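Local coordinates for protein type III effector HopA1 (Pseudomonas syringae pv. tomato str. DC3000, PDB 4RSX) that is probably injected into plant host cells through the bacterial type III secretion system, this chain being the C-terminal two-thirds of an effector whose biochemical activity is not established, at residues Q17-R22 against M232-R237; E13-A18 against E221-A226; P192-S197 against R213-S218. One frame throughout, in Å; residues are numbered along the deposited sequence.

Contact 1: residues Q17-R22 against M232-R237; sequences QAEAMR and MPFLAR
Near the C-terminal end of helix 2-19, in the helical part of this alpha/beta fold, Glu-19 lays its carboxylate over the ring of Phe-234, which stands in the first turn of helix 234-245. The two planes are 32° apart, so one oxygen descends further than the other: Glu-19 OE1 comes to 3.4 Å from Phe-234 CD1, while OE2 stays 3.6 Å from Phe-234 CG, above the rim. Glu-19 CG is anti to the backbone N (chi1 -178°) and the chain beyond is extended, which carries the acid out across the ring. Glu-19 CB only brushes the aromatic, and a glutamate suits this half-exposed place because it is long enough to pass the ring and still reach polar partners. OE1 forms a salt bridge with Lys-16; OE2 accepts from a water at 2.9 Å, and that water accepts from Arg-237 NH1 at 3.0 Å. The two charges thus meet through solvent, with Glu-19 OE2 still 4.5 Å from Arg-237 NH1. Arg-237 is itself held flat: NE donates to Met-232 O at 2.9 Å, just before the Pro-233 N-cap, and Phe-234 CD2 lies 3.6 Å above one guanidinium face. Its NH2 reaches Ala-226 O on helix 215-228, and Leu-227 of that same helix touches both Glu-19 and Phe-234, so three helices come together here.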
ATOM      1  N   GLN A  17      10.216 -16.335  11.762  1.00 21.06           N
ATOM      2  CA  GLN A  17      10.239 -15.493  12.959  1.00 24.79           C
ATOM      3  C   GLN A  17       8.951 -15.649  13.766  1.00 23.06           C
ATOM      4  O   GLN A  17       8.988 -15.636  14.995  1.00 23.91           O
ATOM      5  CB  GLN A  17      10.487 -14.025  12.597  1.00 20.73           C
ATOM      6  CG  GLN A  17      11.731 -13.808  11.754  1.00 25.25           C
ATOM      7  CD  GLN A  17      11.979 -12.338  11.465  1.00 31.70           C
ATOM      8  OE1 GLN A  17      11.411 -11.457  12.121  1.00 30.88           O
ATOM      9  NE2 GLN A  17      12.836 -12.063  10.481  1.00 30.95           N
ATOM     10  N   ALA A  18       7.813 -15.798  13.083  1.00 22.22           N
ATOM     11  CA  ALA A  18       6.557 -16.052  13.790  1.00 24.98           C
ATOM     12  C   ALA A  18       6.637 -17.402  14.480  1.00 23.70           C
ATOM     13  O   ALA A  18       6.178 -17.567  15.611  1.00 28.44           O
ATOM     14  CB  ALA A  18       5.343 -16.018  12.824  1.00 20.15           C
ATOM     15  N   GLU A  19       7.217 -18.370  13.778  1.00 20.34           N
ATOM     16  CA  GLU A  19       7.271 -19.742  14.263  1.00 23.51           C
ATOM     17  C   GLU A  19       8.173 -19.840  15.482  1.00 24.99           C
ATOM     18  O   GLU A  19       7.990 -20.713  16.320  1.00 24.75           O
ATOM     19  CB  GLU A  19       7.793 -20.662  13.172  1.00 21.64           C
ATOM     20  CG  GLU A  19       7.831 -22.118  13.575  1.00 26.02           C
ATOM     21  CD  GLU A  19       8.472 -22.988  12.526  1.00 27.98           C
ATOM     22  OE1 GLU A  19       9.400 -22.505  11.838  1.00 28.02           O
ATOM     23  OE2 GLU A  19       8.046 -24.157  12.385  1.00 28.36           O
ATOM     24  N   ALA A  20       9.142 -18.935  15.583  1.00 20.68           N
ATOM     25  CA  ALA A  20      10.064 -18.938  16.719  1.00 27.06           C
ATOM     26  C   ALA A  20       9.415 -18.406  18.001  1.00 25.15           C
ATOM     27  O   ALA A  20       9.945 -18.598  19.092  1.00 27.88           O
ATOM     28  CB  ALA A  20      11.328 -18.148  16.389  1.00 21.28           C
ATOM     29  N   MET A  21       8.274 -17.737  17.874  1.00 33.67           N
ATOM     30  CA  MET A  21       7.598 -17.186  19.046  1.00 36.65           C
ATOM     31  C   MET A  21       6.755 -18.233  19.765  1.00 38.44           C
ATOM     32  O   MET A  21       6.443 -19.291  19.197  1.00 38.61           O
ATOM     33  CB  MET A  21       6.711 -16.018  18.649  1.00 33.91           C
ATOM     34  CG  MET A  21       7.456 -14.873  18.031  1.00 31.82           C
ATOM     35  SD  MET A  21       6.300 -13.618  17.441  1.00 38.85           S
ATOM     36  CE  MET A  21       5.602 -13.073  19.012  1.00 40.08           C
ATOM     37  N   ARG A  22       6.387 -17.928  21.012  1.00 40.21           N
ATOM     38  CA  ARG A  22       5.563 -18.827  21.824  1.00 42.25           C
ATOM     39  C   ARG A  22       4.080 -18.467  21.733  1.00 39.97           C
ATOM     40  O   ARG A  22       3.667 -17.373  22.144  1.00 35.28           O
ATOM     41  CB  ARG A  22       6.026 -18.816  23.287  1.00 48.19           C
ATOM     42  CG  ARG A  22       5.080 -19.514  24.274  1.00 54.08           C
ATOM     43  CD  ARG A  22       4.824 -20.986  23.917  1.00 62.74           C
ATOM     44  NE  ARG A  22       4.433 -21.778  25.087  1.00 76.82           N
ATOM     45  CZ  ARG A  22       3.889 -22.994  25.031  1.00 80.93           C
ATOM     46  NH1 ARG A  22       3.653 -23.564  23.856  1.00 77.55           N
ATOM     47  NH2 ARG A  22       3.569 -23.638  26.150  1.00 77.94           N
ATOM     48  N   MET A 232       2.794 -32.076   8.284  1.00 23.63           N
ATOM     49  CA  MET A 232       3.609 -31.789   7.099  1.00 24.61           C
ATOM     50  C   MET A 232       4.722 -30.790   7.443  1.00 21.25           C
ATOM     51  O   MET A 232       4.640 -30.124   8.481  1.00 22.00           O
ATOM     52  CB  MET A 232       2.727 -31.279   5.949  1.00 23.68           C
ATOM     53  CG  MET A 232       1.296 -30.975   6.351  1.00 34.49           C
ATOM     54  SD  MET A 232       0.192 -30.884   4.925  1.00 51.55           S
ATOM     55  CE  MET A 232       1.080 -29.722   3.874  1.00 26.97           C
ATOM     56  N   PRO A 233       5.783 -30.719   6.605  1.00 17.76           N
ATOM     57  CA  PRO A 233       6.843 -29.717   6.825  1.00 15.69           C
ATOM     58  C   PRO A 233       6.256 -28.306   6.858  1.00 17.72           C
ATOM     59  O   PRO A 233       5.208 -28.071   6.225  1.00 15.49           O
ATOM     60  CB  PRO A 233       7.744 -29.872   5.590  1.00 15.33           C
ATOM     61  CG  PRO A 233       7.539 -31.300   5.152  1.00 14.86           C
ATOM     62  CD  PRO A 233       6.093 -31.624   5.478  1.00 14.08           C
ATOM     63  N   PHE A 234       6.905 -27.395   7.583  1.00 15.39           N
ATOM     64  CA  PHE A 234       6.410 -26.033   7.733  1.00 15.90           C
ATOM     65  C   PHE A 234       6.349 -25.341   6.372  1.00 16.54           C
ATOM     66  O   PHE A 234       5.394 -24.623   6.069  1.00 14.52           O
ATOM     67  CB  PHE A 234       7.288 -25.256   8.719  1.00 19.38           C
ATOM     68  CG  PHE A 234       6.791 -23.865   9.012  1.00 21.13           C
ATOM     69  CD1 PHE A 234       7.644 -22.775   8.915  1.00 21.47           C
ATOM     70  CD2 PHE A 234       5.460 -23.643   9.361  1.00 21.63           C
ATOM     71  CE1 PHE A 234       7.192 -21.478   9.183  1.00 23.95           C
ATOM     72  CE2 PHE A 234       4.995 -22.337   9.622  1.00 21.44           C
ATOM     73  CZ  PHE A 234       5.869 -21.259   9.533  1.00 16.32           C
ATOM     74  N   LEU A 235       7.351 -25.597   5.538  1.00 14.95           N
ATOM     75  CA  LEU A 235       7.389 -25.057   4.183  1.00 17.58           C
ATOM     76  C   LEU A 235       6.152 -25.457   3.362  1.00 18.07           C
ATOM     77  O   LEU A 235       5.534 -24.616   2.695  1.00 15.32           O
ATOM     78  CB  LEU A 235       8.673 -25.505   3.477  1.00 14.07           C
ATOM     79  CG  LEU A 235       8.790 -25.078   2.019  1.00 21.33           C
ATOM     80  CD1 LEU A 235       8.592 -23.570   1.897  1.00 17.76           C
ATOM     81  CD2 LEU A 235      10.145 -25.496   1.429  1.00 17.88           C
ATOM     82  N   ALA A 236       5.798 -26.739   3.412  1.00 15.34           N
ATOM     83  CA  ALA A 236       4.595 -27.227   2.739  1.00 16.23           C
ATOM     84  C   ALA A 236       3.306 -26.655   3.357  1.00 14.27           C
ATOM     85  O   ALA A 236       2.332 -26.397   2.645  1.00 14.18           O
ATOM     86  CB  ALA A 236       4.563 -28.754   2.737  1.00 14.29           C
ATOM     87  N   ARG A 237       3.294 -26.464   4.673  1.00 12.58           N
ATOM     88  CA  ARG A 237       2.115 -25.892   5.332  1.00 17.01           C
ATOM     89  C   ARG A 237       1.862 -24.442   4.888  1.00 13.49           C
ATOM     90  O   ARG A 237       0.739 -24.080   4.570  1.00 12.49           O
ATOM     91  CB  ARG A 237       2.216 -26.017   6.863  1.00 17.63           C
ATOM     92  CG  ARG A 237       1.992 -27.452   7.398  1.00 21.26           C
ATOM     93  CD  ARG A 237       2.059 -27.513   8.923  1.00 22.30           C
ATOM     94  NE  ARG A 237       3.422 -27.669   9.434  1.00 19.74           N
ATOM     95  CZ  ARG A 237       3.923 -26.985  10.463  1.00 21.58           C
ATOM     96  NH1 ARG A 237       5.171 -27.199  10.865  1.00 21.05           N
ATOM     97  NH2 ARG A 237       3.181 -26.083  11.093  1.00 19.99           N
TER
HETATM   98  O   HOH W   1       5.540 -25.328  13.245  1.00 34.24           O

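Contact 2: residues E13-A18 against E221-A226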
ATOM      1  N   GLU A  13      10.792 -16.135   5.568  1.00 16.53           N
ATOM      2  CA  GLU A  13      11.542 -15.570   6.702  1.00 18.94           C
ATOM      3  C   GLU A  13      10.625 -15.022   7.808  1.00 22.18           C
ATOM      4  O   GLU A  13      10.801 -15.333   8.995  1.00 18.56           O
ATOM      5  CB  GLU A  13      12.504 -14.470   6.230  1.00 19.39           C
ATOM      6  CG  GLU A  13      13.241 -13.783   7.389  1.00 25.72           C
ATOM      7  CD  GLU A  13      14.046 -14.770   8.235  1.00 25.26           C
ATOM      8  OE1 GLU A  13      14.539 -15.770   7.674  1.00 27.08           O
ATOM      9  OE2 GLU A  13      14.187 -14.555   9.464  1.00 27.56           O
ATOM     10  N   TRP A  14       9.653 -14.203   7.395  1.00 15.95           N
ATOM     11  CA  TRP A  14       8.627 -13.650   8.278  1.00 14.06           C
ATOM     12  C   TRP A  14       7.989 -14.789   9.075  1.00 16.48           C
ATOM     13  O   TRP A  14       7.868 -14.722  10.311  1.00 14.22           O
ATOM     14  CB  TRP A  14       7.570 -12.944   7.407  1.00 11.53           C
ATOM     15  CG  TRP A  14       6.391 -12.343   8.129  1.00 13.47           C
ATOM     16  CD1 TRP A  14       6.212 -12.237   9.481  1.00 15.32           C
ATOM     17  CD2 TRP A  14       5.222 -11.746   7.523  1.00 13.64           C
ATOM     18  NE1 TRP A  14       5.011 -11.619   9.749  1.00 14.99           N
ATOM     19  CE2 TRP A  14       4.388 -11.308   8.572  1.00 12.99           C
ATOM     20  CE3 TRP A  14       4.813 -11.542   6.196  1.00 10.63           C
ATOM     21  CZ2 TRP A  14       3.154 -10.677   8.336  1.00 13.42           C
ATOM     22  CZ3 TRP A  14       3.587 -10.921   5.963  1.00 12.72           C
ATOM     23  CH2 TRP A  14       2.770 -10.496   7.032  1.00  9.99           C
ATOM     24  N   ALA A  15       7.593 -15.831   8.342  1.00 13.58           N
ATOM     25  CA  ALA A  15       6.926 -16.992   8.907  1.00 12.63           C
ATOM     26  C   ALA A  15       7.818 -17.725   9.918  1.00 15.07           C
ATOM     27  O   ALA A  15       7.320 -18.222  10.931  1.00 13.79           O
ATOM     28  CB  ALA A  15       6.487 -17.930   7.794  1.00 11.04           C
ATOM     29  N   LYS A  16       9.120 -17.795   9.646  1.00 14.96           N
ATOM     30  CA  LYS A  16      10.053 -18.448  10.578  1.00 21.57           C
ATOM     31  C   LYS A  16      10.186 -17.659  11.875  1.00 18.77           C
ATOM     32  O   LYS A  16      10.240 -18.237  12.964  1.00 20.96           O
ATOM     33  CB  LYS A  16      11.433 -18.645   9.949  1.00 17.57           C
ATOM     34  CG  LYS A  16      11.441 -19.550   8.736  1.00 21.06           C
ATOM     35  CD  LYS A  16      10.757 -20.893   9.027  1.00 24.02           C
ATOM     36  CE  LYS A  16      11.697 -21.925   9.647  1.00 24.05           C
ATOM     37  NZ  LYS A  16      11.175 -23.327   9.448  1.00 22.56           N
ATOM     38  N   GLN A  17      10.216 -16.335  11.762  1.00 21.06           N
ATOM     39  CA  GLN A  17      10.239 -15.493  12.959  1.00 24.79           C
ATOM     40  C   GLN A  17       8.951 -15.649  13.766  1.00 23.06           C
ATOM     41  O   GLN A  17       8.988 -15.636  14.995  1.00 23.91           O
ATOM     42  CB  GLN A  17      10.487 -14.025  12.597  1.00 20.73           C
ATOM     43  CG  GLN A  17      11.731 -13.808  11.754  1.00 25.25           C
ATOM     44  CD  GLN A  17      11.979 -12.338  11.465  1.00 31.70           C
ATOM     45  OE1 GLN A  17      11.411 -11.457  12.121  1.00 30.88           O
ATOM     46  NE2 GLN A  17      12.836 -12.063  10.481  1.00 30.95           N
ATOM     47  N   ALA A  18       7.813 -15.798  13.083  1.00 22.22           N
ATOM     48  CA  ALA A  18       6.557 -16.052  13.790  1.00 24.98           C
ATOM     49  C   ALA A  18       6.637 -17.402  14.480  1.00 23.70           C
ATOM     50  O   ALA A  18       6.178 -17.567  15.611  1.00 28.44           O
ATOM     51  CB  ALA A  18       5.343 -16.018  12.824  1.00 20.15           C
ATOM     52  N   GLU A 221      -2.301 -13.707   8.470  1.00 12.62           N
ATOM     53  CA  GLU A 221      -3.290 -14.717   8.819  1.00 16.09           C
ATOM     54  C   GLU A 221      -3.073 -16.026   8.062  1.00 15.09           C
ATOM     55  O   GLU A 221      -3.368 -17.105   8.577  1.00 17.08           O
ATOM     56  CB  GLU A 221      -4.720 -14.143   8.715  1.00 17.70           C
ATOM     57  CG  GLU A 221      -4.997 -13.177   9.896  1.00 19.00           C
ATOM     58  CD  GLU A 221      -6.281 -12.359   9.768  1.00 26.24           C
ATOM     59  OE1 GLU A 221      -6.738 -11.803  10.800  1.00 26.55           O
ATOM     60  OE2 GLU A 221      -6.828 -12.255   8.648  1.00 29.51           O
ATOM     61  N   VAL A 222      -2.513 -15.934   6.856  1.00 15.73           N
ATOM     62  CA  VAL A 222      -2.049 -17.122   6.146  1.00 13.06           C
ATOM     63  C   VAL A 222      -1.011 -17.865   7.016  1.00 16.07           C
ATOM     64  O   VAL A 222      -1.036 -19.104   7.130  1.00 14.10           O
ATOM     65  CB  VAL A 222      -1.421 -16.746   4.778  1.00 13.77           C
ATOM     66  CG1 VAL A 222      -0.708 -17.933   4.156  1.00  9.60           C
ATOM     67  CG2 VAL A 222      -2.482 -16.206   3.826  1.00 11.77           C
ATOM     68  N   ILE A 223      -0.106 -17.102   7.624  1.00 10.02           N
ATOM     69  CA  ILE A 223       0.945 -17.681   8.457  1.00 14.77           C
ATOM     70  C   ILE A 223       0.358 -18.362   9.697  1.00 12.53           C
ATOM     71  O   ILE A 223       0.776 -19.467  10.054  1.00 13.67           O
ATOM     72  CB  ILE A 223       1.974 -16.612   8.894  1.00 17.39           C
ATOM     73  CG1 ILE A 223       2.775 -16.112   7.687  1.00 11.10           C
ATOM     74  CG2 ILE A 223       2.929 -17.176   9.951  1.00 12.44           C
ATOM     75  CD1 ILE A 223       3.620 -14.886   7.991  1.00 10.48           C
ATOM     76  N   SER A 224      -0.598 -17.702  10.353  1.00 14.61           N
ATOM     77  CA  SER A 224      -1.299 -18.293  11.498  1.00 16.60           C
ATOM     78  C   SER A 224      -1.872 -19.649  11.139  1.00 17.04           C
ATOM     79  O   SER A 224      -1.730 -20.617  11.893  1.00 19.47           O
ATOM     80  CB  SER A 224      -2.453 -17.402  11.957  1.00 17.28           C
ATOM     81  OG  SER A 224      -1.966 -16.167  12.420  1.00 26.57           O
ATOM     82  N   ASP A 225      -2.544 -19.711   9.996  1.00 14.00           N
ATOM     83  CA  ASP A 225      -3.115 -20.966   9.537  1.00 18.39           C
ATOM     84  C   ASP A 225      -2.045 -22.039   9.379  1.00 16.22           C
ATOM     85  O   ASP A 225      -2.200 -23.148   9.886  1.00 18.69           O
ATOM     86  CB  ASP A 225      -3.864 -20.777   8.214  1.00 19.34           C
ATOM     87  CG  ASP A 225      -5.151 -19.988   8.379  1.00 24.86           C
ATOM     88  OD1 ASP A 225      -5.661 -19.893   9.526  1.00 28.52           O
ATOM     89  OD2 ASP A 225      -5.650 -19.467   7.354  1.00 20.98           O
ATOM     90  N   ALA A 226      -0.959 -21.709   8.682  1.00 13.54           N
ATOM     91  CA  ALA A 226       0.134 -22.663   8.481  1.00 17.73           C
ATOM     92  C   ALA A 226       0.633 -23.202   9.825  1.00 16.21           C
ATOM     93  O   ALA A 226       0.859 -24.398   9.966  1.00 13.09           O
ATOM     94  CB  ALA A 226       1.277 -22.017   7.699  1.00 12.09           C
TER
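Trp-14 O accepts the backbone N of Ala-18 at 3.0 Å, and this helical turn brings the side chains of Trp-14 and Ala-18, with Ala-15 between them in sequence, up against Ile-223 of helix 215-228. The isoleucine divides its branches among them: CD1 meets Trp-14, CG2 meets Ala-18, and Ala-15 lies between, touched by CG1 and CD1. The CD1 methyl sits over the middle of the indole, 3.6 Å from the centroid of the Trp-14 five-membered ring and only 12° off the ring normal, a well-aligned CH-pi contact. Along the same side chain, Ile-223 CG1 lies 4.1 Å from Ala-15 CB, while the other branch, Ile-223 CG2, packs 3.9 Å from Ala-18 CB. With chi1 at -68°, CG2 is anti to the backbone N and CG1 is beside it, which spreads the two branches along helix 2-19.

Small residues matter here. Ala-15 presents so little bulk that its CA comes to 6.0 Å from Ile-223 CA, and the two segments cross at -55°, close to the angle familiar from ridges-into-grooves packing of helices. The indole, in contrast, is broad enough to roof the end of the isoleucine. Its polar edge is turned to another helix: Trp-14 NE1 donates to Ile-29 O, and the ring also meets that of Tyr-33. Away from the interface, Gln-17 NE2 donates to the anti lone pair of Glu-13 OE2 at 3.0 Å, a link along one face of helix 2-19.

Between the two segments the attraction is therefore dispersive and shape-dependent: the buried indole N-H is satisfied by Ile-29, its hydrogen bond restrains the rotation of the ring, and the fixed aromatic face offers the isoleucine methyl a defined seat.

Contact 3: residues P192-S197 against R213-S218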
ATOM      1  N   PRO A 192       8.026  -4.296   1.234  1.00 15.32           N
ATOM      2  CA  PRO A 192       7.298  -4.853   2.372  1.00 14.84           C
ATOM      3  C   PRO A 192       7.244  -6.364   2.247  1.00 16.29           C
ATOM      4  O   PRO A 192       7.215  -6.886   1.118  1.00 11.91           O
ATOM      5  CB  PRO A 192       5.888  -4.263   2.209  1.00 13.94           C
ATOM      6  CG  PRO A 192       6.124  -2.953   1.464  1.00 13.08           C
ATOM      7  CD  PRO A 192       7.224  -3.298   0.493  1.00 14.18           C
ATOM      8  N   LEU A 193       7.224  -7.042   3.392  1.00 13.82           N
ATOM      9  CA  LEU A 193       7.230  -8.497   3.438  1.00 14.39           C
ATOM     10  C   LEU A 193       6.091  -9.069   2.607  1.00 15.20           C
ATOM     11  O   LEU A 193       4.963  -8.552   2.630  1.00 15.04           O
ATOM     12  CB  LEU A 193       7.142  -8.992   4.880  1.00 17.90           C
ATOM     13  CG  LEU A 193       8.188  -8.413   5.827  1.00 15.59           C
ATOM     14  CD1 LEU A 193       8.062  -9.023   7.212  1.00 18.85           C
ATOM     15  CD2 LEU A 193       9.548  -8.664   5.268  1.00 16.55           C
ATOM     16  N   SER A 194       6.418 -10.105   1.838  1.00 20.75           N
ATOM     17  CA  SER A 194       5.462 -10.774   0.957  1.00 18.03           C
ATOM     18  C   SER A 194       4.925  -9.936  -0.216  1.00 17.63           C
ATOM     19  O   SER A 194       3.917 -10.321  -0.814  1.00 17.59           O
ATOM     20  CB  SER A 194       4.289 -11.337   1.776  1.00 21.17           C
ATOM     21  OG  SER A 194       3.351 -11.984   0.929  1.00 25.65           O
ATOM     22  N   MET A 195       5.558  -8.808  -0.551  1.00 10.66           N
ATOM     23  CA  MET A 195       5.166  -8.098  -1.778  1.00 10.34           C
ATOM     24  C   MET A 195       6.220  -8.310  -2.850  1.00 14.13           C
ATOM     25  O   MET A 195       7.392  -8.549  -2.538  1.00 11.12           O
ATOM     26  CB  MET A 195       5.003  -6.589  -1.559  1.00  9.40           C
ATOM     27  CG  MET A 195       3.825  -6.166  -0.706  1.00 10.55           C
ATOM     28  SD  MET A 195       3.603  -4.375  -0.830  1.00 12.92           S
ATOM     29  CE  MET A 195       2.357  -4.180   0.466  1.00 13.02           C
ATOM     30  N   GLN A 196       5.807  -8.207  -4.112  1.00 11.97           N
ATOM     31  CA  GLN A 196       6.741  -8.331  -5.227  1.00 12.53           C
ATOM     32  C   GLN A 196       7.341  -6.981  -5.636  1.00 13.50           C
ATOM     33  O   GLN A 196       6.620  -6.021  -5.953  1.00 11.07           O
ATOM     34  CB  GLN A 196       6.067  -9.002  -6.443  1.00  9.94           C
ATOM     35  CG  GLN A 196       7.007  -9.238  -7.627  1.00 12.34           C
ATOM     36  CD  GLN A 196       6.295  -9.886  -8.819  1.00 18.92           C
ATOM     37  OE1 GLN A 196       5.345 -10.651  -8.643  1.00 15.17           O
ATOM     38  NE2 GLN A 196       6.747  -9.569 -10.038  1.00 15.19           N
ATOM     39  N   SER A 197       8.670  -6.920  -5.641  1.00 15.57           N
ATOM     40  CA  SER A 197       9.391  -5.719  -6.038  1.00 15.02           C
ATOM     41  C   SER A 197       9.411  -5.569  -7.558  1.00 15.45           C
ATOM     42  O   SER A 197       9.893  -6.455  -8.259  1.00 16.14           O
ATOM     43  CB  SER A 197      10.822  -5.791  -5.489  1.00 20.17           C
ATOM     44  OG  SER A 197      11.609  -4.699  -5.935  1.00 22.49           O
ATOM     45  N   ARG A 213      -8.903  -6.090   4.815  1.00 38.74           N
ATOM     46  CA  ARG A 213      -8.035  -6.237   5.980  1.00 40.45           C
ATOM     47  C   ARG A 213      -6.677  -5.537   5.788  1.00 37.47           C
ATOM     48  O   ARG A 213      -6.034  -5.143   6.771  1.00 33.70           O
ATOM     49  CB  ARG A 213      -7.771  -7.719   6.254  1.00 36.09           C
ATOM     50  CG  ARG A 213      -8.672  -8.380   7.280  1.00 39.28           C
ATOM     51  CD  ARG A 213      -8.363  -9.859   7.285  1.00 32.54           C
ATOM     52  NE  ARG A 213      -8.389 -10.345   5.904  1.00 36.93           N
ATOM     53  CZ  ARG A 213      -8.000 -11.555   5.497  1.00 39.16           C
ATOM     54  NH1 ARG A 213      -7.529 -12.456   6.364  1.00 32.66           N
ATOM     55  NH2 ARG A 213      -8.084 -11.865   4.202  1.00 32.20           N
ATOM     56  N   GLY A 214      -6.232  -5.401   4.535  1.00 24.28           N
ATOM     57  CA  GLY A 214      -4.897  -4.886   4.257  1.00 23.24           C
ATOM     58  C   GLY A 214      -3.858  -5.989   4.044  1.00 20.09           C
ATOM     59  O   GLY A 214      -3.963  -7.080   4.607  1.00 15.77           O
ATOM     60  N   HIS A 215      -2.839  -5.700   3.240  1.00 17.96           N
ATOM     61  CA  HIS A 215      -1.899  -6.725   2.803  1.00 17.11           C
ATOM     62  C   HIS A 215      -1.168  -7.427   3.959  1.00 16.25           C
ATOM     63  O   HIS A 215      -1.053  -8.666   3.969  1.00 18.10           O
ATOM     64  CB  HIS A 215      -0.887  -6.129   1.827  1.00 15.64           C
ATOM     65  CG  HIS A 215       0.232  -7.052   1.495  1.00 13.50           C
ATOM     66  ND1 HIS A 215       0.140  -8.015   0.510  1.00 14.55           N
ATOM     67  CD2 HIS A 215       1.466  -7.187   2.039  1.00 14.79           C
ATOM     68  CE1 HIS A 215       1.272  -8.690   0.454  1.00 16.65           C
ATOM     69  NE2 HIS A 215       2.093  -8.211   1.370  1.00 18.11           N
ATOM     70  N   GLY A 216      -0.680  -6.642   4.922  1.00 15.63           N
ATOM     71  CA  GLY A 216      -0.009  -7.181   6.101  1.00 14.65           C
ATOM     72  C   GLY A 216      -0.849  -8.140   6.937  1.00 16.80           C
ATOM     73  O   GLY A 216      -0.377  -9.225   7.316  1.00 17.09           O
ATOM     74  N   MET A 217      -2.088  -7.761   7.235  1.00 14.33           N
ATOM     75  CA  MET A 217      -2.916  -8.596   8.098  1.00 17.84           C
ATOM     76  C   MET A 217      -3.374  -9.849   7.364  1.00 15.56           C
ATOM     77  O   MET A 217      -3.473 -10.928   7.969  1.00 14.65           O
ATOM     78  CB  MET A 217      -4.113  -7.813   8.675  1.00 22.79           C
ATOM     79  CG  MET A 217      -4.934  -8.591   9.731  1.00 26.66           C
ATOM     80  SD  MET A 217      -3.976  -9.227  11.161  1.00 33.53           S
ATOM     81  CE  MET A 217      -3.829  -7.746  12.153  1.00 30.04           C
ATOM     82  N   SER A 218      -3.638  -9.724   6.062  1.00 14.73           N
ATOM     83  CA  SER A 218      -4.085 -10.887   5.300  1.00 17.15           C
ATOM     84  C   SER A 218      -2.991 -11.950   5.214  1.00 13.51           C
ATOM     85  O   SER A 218      -3.262 -13.144   5.396  1.00 12.61           O
ATOM     86  CB  SER A 218      -4.588 -10.508   3.902  1.00 18.78           C
ATOM     87  OG  SER A 218      -3.528 -10.173   3.032  1.00 17.13           O
TER
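The imidazole of His-215 is met on one face by Met-195 and at its edge by two backbone carbonyls. Met-195 CG lies 3.3 Å above the ring plane, displaced toward the NE2 side, and contacts NE2 at 3.4 Å; on the same face the Met-195 CE methyl drops to 3.5 Å from His-215 CD2. The sulfur arches over the ring between them, 4.8 Å from the centroid. At the edge, His-215 NE2 donates to Leu-193 O at 3.2 Å, with the acceptor exactly in the ring plane and the donor in the carbonyl plane; the N-H...O angle of 154° makes it a fairly straight bond. Ser-194 O comes beside it, 3.4 Å from His-215 CE1. The imidazole is thus fixed both in tilt and in rotation.

The carbonyl that receives the histidine belongs to a type II beta turn from Pro-192 to Met-195, closed by Met-195 N to Pro-192 O at 3.0 Å. Leu-193 and Ser-194 are its two central residues, and Ser-194 takes up the positive phi (66°). The turn leads into edge strand 196-199, whose hairpin partner 202-207 pairs with it through Gln-196 and Tyr-204. On the other side of the contact, His-215 opens helix 215-228 directly after its N-cap, Gly-214, whose backbone angles would jam a CB against the preceding carbonyl. His-215 CG is anti to the backbone N (chi1 171°), which sends the ring outward from the helix start to the turn. Ser-218 OG returns a bond to His-215 O at 3.0 Å, and Ala-205 of strand 202-207 touches both Met-195 and His-215.

Overall arrangement
The chain begins with helix 2-19, whose second half enters contact 2 and whose last residues enter contact 1, then passes through the sheet. Contact 3 closes a short loop, 15 residues between its segments, which carries the rest of strand 196-199 and strand 202-207 and ties the edge of the sheet to the start of helix 215-228. Contacts 1 and 2 start from the same stretch of helix 2-19 and reach successive C-terminal helices, 234-245 and 215-228; contact 3 lies within both of their long loops. Their centres are about 6 Å apart, and Trp-14 bridges contact 2 to contact 3 by packing on Leu-193. The N-terminal helix is thereby joined to the C-terminal helices and, through them, to the sheet.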